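Long-range contact in DNA endonuclease I-CvuI (Chlorella vulgaris, PDB 5A74), which probably acts as an intron-homing endonuclease of the LAGLIDADG family, cutting double-stranded DNA at the site into which its intron is inserted: residues Gly23-Gln28 / Pro96-Lys101. Residues are numbered along the deposited sequence; the frame is centred on the assembly and turned at random.
Sequences GCINAQ and PYLQLK. With nucleotides of chain F.
Lys-101 stretches its side chain across to the carbonyl oxygen of Gly-23, where the LAGLIDADG sequence (LAGFVDADG here) passes from helix 6-22 into the first strand. A long chain tipped with a donor suits this span: extended beyond CG (chi2 172°), it brings NZ to 2.5 Å from Gly-23 O. NZ sits well above the carbonyl plane, 59° out of it. Val-19 O, in helix 6-22, takes a second hydrogen bond from NZ, so two backbone carbonyls fix where NZ lies. A beta carbon at Gly-23 would point toward the loop; glycine keeps that side bare.

Farther along, Ile-25 turns toward the loop, and its extended CG1 branch (chi2 -178°) carries CD1 out to meet CD1 of Leu-98 tip to tip at 3.8 Å; branched apolar ends suit this buried contact. The same methyl lies 4.1 Å from Lys-101 CB, so the apolar start of the lysine chain borders the patch. Ile-25 also packs on Ala-105 and Val-108 of helix 102-114, and Leu-98 on Ala-16 of helix 6-22.

Alternation along the strand gives the DNA the neighbouring residues: Cys-24 SG lies 3.4 Å from OP2 of DA2 of chain F, and Asn-26, with an amide N-H to offer, donates through ND2 to O5' of DC3 of chain F at 3.0 Å. With an alanine at Lys-101, the carbonyls of Gly-23 and Val-19 would probably lose their shared donor. Those carbonyls hold a basic side chain beside a DNA phosphate, about 6 Å from a manganese ion, where it could probably influence the phosphate chemistry.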
# COMPACT_ATOMS: atom_id res chain seq x y z
N GLY B 23 -5.24 0.48 -1.71
CA GLY B 23 -6.30 0.65 -2.68
C GLY B 23 -7.58 -0.04 -2.26
O GLY B 23 -7.67 -0.66 -1.20
N CYS B 24 -8.59 0.08 -3.11
CA CYS B 24 -9.86 -0.54 -2.85
C CYS B 24 -10.53 -0.92 -4.16
O CYS B 24 -10.82 -0.05 -4.99
CB CYS B 24 -10.75 0.41 -2.06
SG CYS B 24 -12.44 -0.22 -1.77
N ILE B 25 -10.74 -2.21 -4.36
CA ILE B 25 -11.56 -2.69 -5.46
C ILE B 25 -12.88 -3.20 -4.87
O ILE B 25 -12.89 -4.15 -4.08
CB ILE B 25 -10.86 -3.83 -6.24
CG1 ILE B 25 -9.50 -3.37 -6.78
CG2 ILE B 25 -11.75 -4.34 -7.37
CD1 ILE B 25 -8.78 -4.44 -7.60
N ASN B 26 -13.99 -2.57 -5.25
CA ASN B 26 -15.23 -2.79 -4.52
C ASN B 26 -16.48 -2.85 -5.40
O ASN B 26 -16.50 -2.36 -6.54
CB ASN B 26 -15.39 -1.69 -3.46
CG ASN B 26 -16.33 -2.09 -2.33
OD1 ASN B 26 -16.68 -3.26 -2.16
ND2 ASN B 26 -16.72 -1.11 -1.52
N ALA B 27 -17.52 -3.46 -4.86
CA ALA B 27 -18.86 -3.40 -5.42
C ALA B 27 -19.81 -3.08 -4.27
O ALA B 27 -19.79 -3.77 -3.24
CB ALA B 27 -19.24 -4.72 -6.08
N GLN B 28 -20.68 -2.13 -4.48
CA GLN B 28 -21.60 -1.66 -3.49
C GLN B 28 -23.00 -1.70 -3.98
O GLN B 28 -23.22 -1.70 -5.11
CB GLN B 28 -21.32 -0.22 -3.14
CG GLN B 28 -20.14 0.01 -2.28
CD GLN B 28 -19.81 1.48 -2.11
OE1 GLN B 28 -20.49 2.18 -1.45
NE2 GLN B 28 -18.73 1.90 -2.66
N PRO B 96 -3.13 -9.18 -13.96
CA PRO B 96 -2.07 -10.19 -13.85
C PRO B 96 -1.15 -9.92 -12.66
O PRO B 96 -0.53 -10.86 -12.15
CB PRO B 96 -1.28 -10.03 -15.16
CG PRO B 96 -2.20 -9.32 -16.09
CD PRO B 96 -3.02 -8.42 -15.22
N TYR B 97 -1.08 -8.67 -12.21
CA TYR B 97 -0.13 -8.29 -11.17
C TYR B 97 -0.73 -8.19 -9.75
O TYR B 97 0.01 -8.24 -8.77
CB TYR B 97 0.61 -7.00 -11.56
CG TYR B 97 1.13 -7.00 -12.98
CD1 TYR B 97 2.19 -7.82 -13.36
CD2 TYR B 97 0.58 -6.16 -13.94
CE1 TYR B 97 2.67 -7.81 -14.66
CE2 TYR B 97 1.05 -6.15 -15.24
CZ TYR B 97 2.10 -6.97 -15.59
OH TYR B 97 2.56 -6.96 -16.89
N LEU B 98 -2.05 -8.07 -9.64
CA LEU B 98 -2.70 -8.06 -8.32
C LEU B 98 -2.44 -9.37 -7.56
O LEU B 98 -2.59 -10.45 -8.12
CB LEU B 98 -4.21 -7.82 -8.47
CG LEU B 98 -4.60 -6.45 -9.03
CD1 LEU B 98 -6.07 -6.39 -9.40
CD2 LEU B 98 -4.26 -5.35 -8.03
N GLN B 99 -2.05 -9.29 -6.31
CA GLN B 99 -1.74 -10.43 -5.47
C GLN B 99 -2.61 -10.56 -4.23
O GLN B 99 -2.60 -11.57 -3.58
CB GLN B 99 -0.28 -10.43 -5.02
CG GLN B 99 0.75 -10.31 -6.08
CD GLN B 99 0.74 -11.44 -7.04
OE1 GLN B 99 0.77 -12.54 -6.66
NE2 GLN B 99 0.69 -11.15 -8.30
N LEU B 100 -3.36 -9.54 -3.91
CA LEU B 100 -4.22 -9.56 -2.73
C LEU B 100 -5.67 -9.25 -3.06
O LEU B 100 -6.58 -9.67 -2.34
CB LEU B 100 -3.72 -8.57 -1.68
CG LEU B 100 -2.43 -8.94 -0.94
CD1 LEU B 100 -2.09 -7.88 0.11
CD2 LEU B 100 -2.54 -10.31 -0.32
N LYS B 101 -5.90 -8.52 -4.14
CA LYS B 101 -7.25 -8.08 -4.47
C LYS B 101 -7.67 -8.56 -5.84
O LYS B 101 -8.49 -7.94 -6.51
CB LYS B 101 -7.33 -6.55 -4.39
CG LYS B 101 -7.26 -6.05 -2.96
CD LYS B 101 -7.15 -4.55 -2.84
CE LYS B 101 -7.31 -4.14 -1.39
NZ LYS B 101 -6.55 -2.90 -1.09
P DA F 2 -10.61 -2.28 1.65
OP1 DA F 2 -10.60 -3.63 2.29
OP2 DA F 2 -10.37 -2.14 0.18
O5' DA F 2 -12.00 -1.55 1.97
C5' DA F 2 -12.50 -1.44 3.31
C4' DA F 2 -13.78 -0.63 3.35
O4' DA F 2 -13.50 0.79 3.24
C3' DA F 2 -14.84 -0.94 2.28
O3' DA F 2 -16.08 -1.11 2.94
C2' DA F 2 -14.86 0.34 1.45
C1' DA F 2 -14.59 1.36 2.55
N9 DA F 2 -14.28 2.73 2.10
C8 DA F 2 -13.71 3.14 0.92
N7 DA F 2 -13.57 4.44 0.82
C5 DA F 2 -14.07 4.94 2.02
C6 DA F 2 -14.21 6.26 2.54
N6 DA F 2 -13.83 7.38 1.91
N1 DA F 2 -14.76 6.38 3.78
C2 DA F 2 -15.14 5.27 4.43
N3 DA F 2 -15.07 3.98 4.03
C4 DA F 2 -14.52 3.89 2.81
P DC F 3 -17.24 -2.05 2.33
OP1 DC F 3 -18.12 -2.37 3.47
OP2 DC F 3 -16.64 -3.18 1.58
O5' DC F 3 -17.96 -1.12 1.25
C5' DC F 3 -19.23 -0.53 1.47
C4' DC F 3 -19.25 0.51 2.56
O4' DC F 3 -18.12 1.41 2.49
C3' DC F 3 -20.44 1.44 2.44
O3' DC F 3 -21.58 0.79 3.00
C2' DC F 3 -19.99 2.66 3.23
C1' DC F 3 -18.48 2.66 3.04
N1 DC F 3 -17.94 3.72 2.13
C2 DC F 3 -17.99 5.06 2.54
O2 DC F 3 -18.47 5.35 3.65
N3 DC F 3 -17.49 6.01 1.71
C4 DC F 3 -16.99 5.66 0.52
N4 DC F 3 -16.51 6.65 -0.25
C5 DC F 3 -16.93 4.30 0.09
C6 DC F 3 -17.41 3.37 0.92
OP3 DG F 1 -5.51 0.14 5.27
P DG F 1 -4.92 -0.21 3.96
OP1 DG F 1 -3.45 -0.09 4.08
OP2 DG F 1 -5.45 -1.53 3.56
O5' DG F 1 -5.51 0.85 2.89
C5' DG F 1 -6.57 0.53 1.99
C4' DG F 1 -7.86 0.26 2.75
O4' DG F 1 -8.26 1.44 3.48
C3' DG F 1 -9.06 -0.17 1.91
O3' DG F 1 -9.53 -1.40 2.45
C2' DG F 1 -10.04 1.00 2.06
C1' DG F 1 -9.67 1.58 3.41
N9 DG F 1 -9.98 3.00 3.64
C8 DG F 1 -9.45 4.09 2.98
N7 DG F 1 -9.89 5.24 3.42
C5 DG F 1 -10.76 4.90 4.46
C6 DG F 1 -11.53 5.73 5.30
O6 DG F 1 -11.59 6.98 5.31
N1 DG F 1 -12.27 4.99 6.22
C2 DG F 1 -12.27 3.61 6.30
N2 DG F 1 -13.05 3.06 7.25
N3 DG F 1 -11.54 2.82 5.50
C4 DG F 1 -10.81 3.53 4.61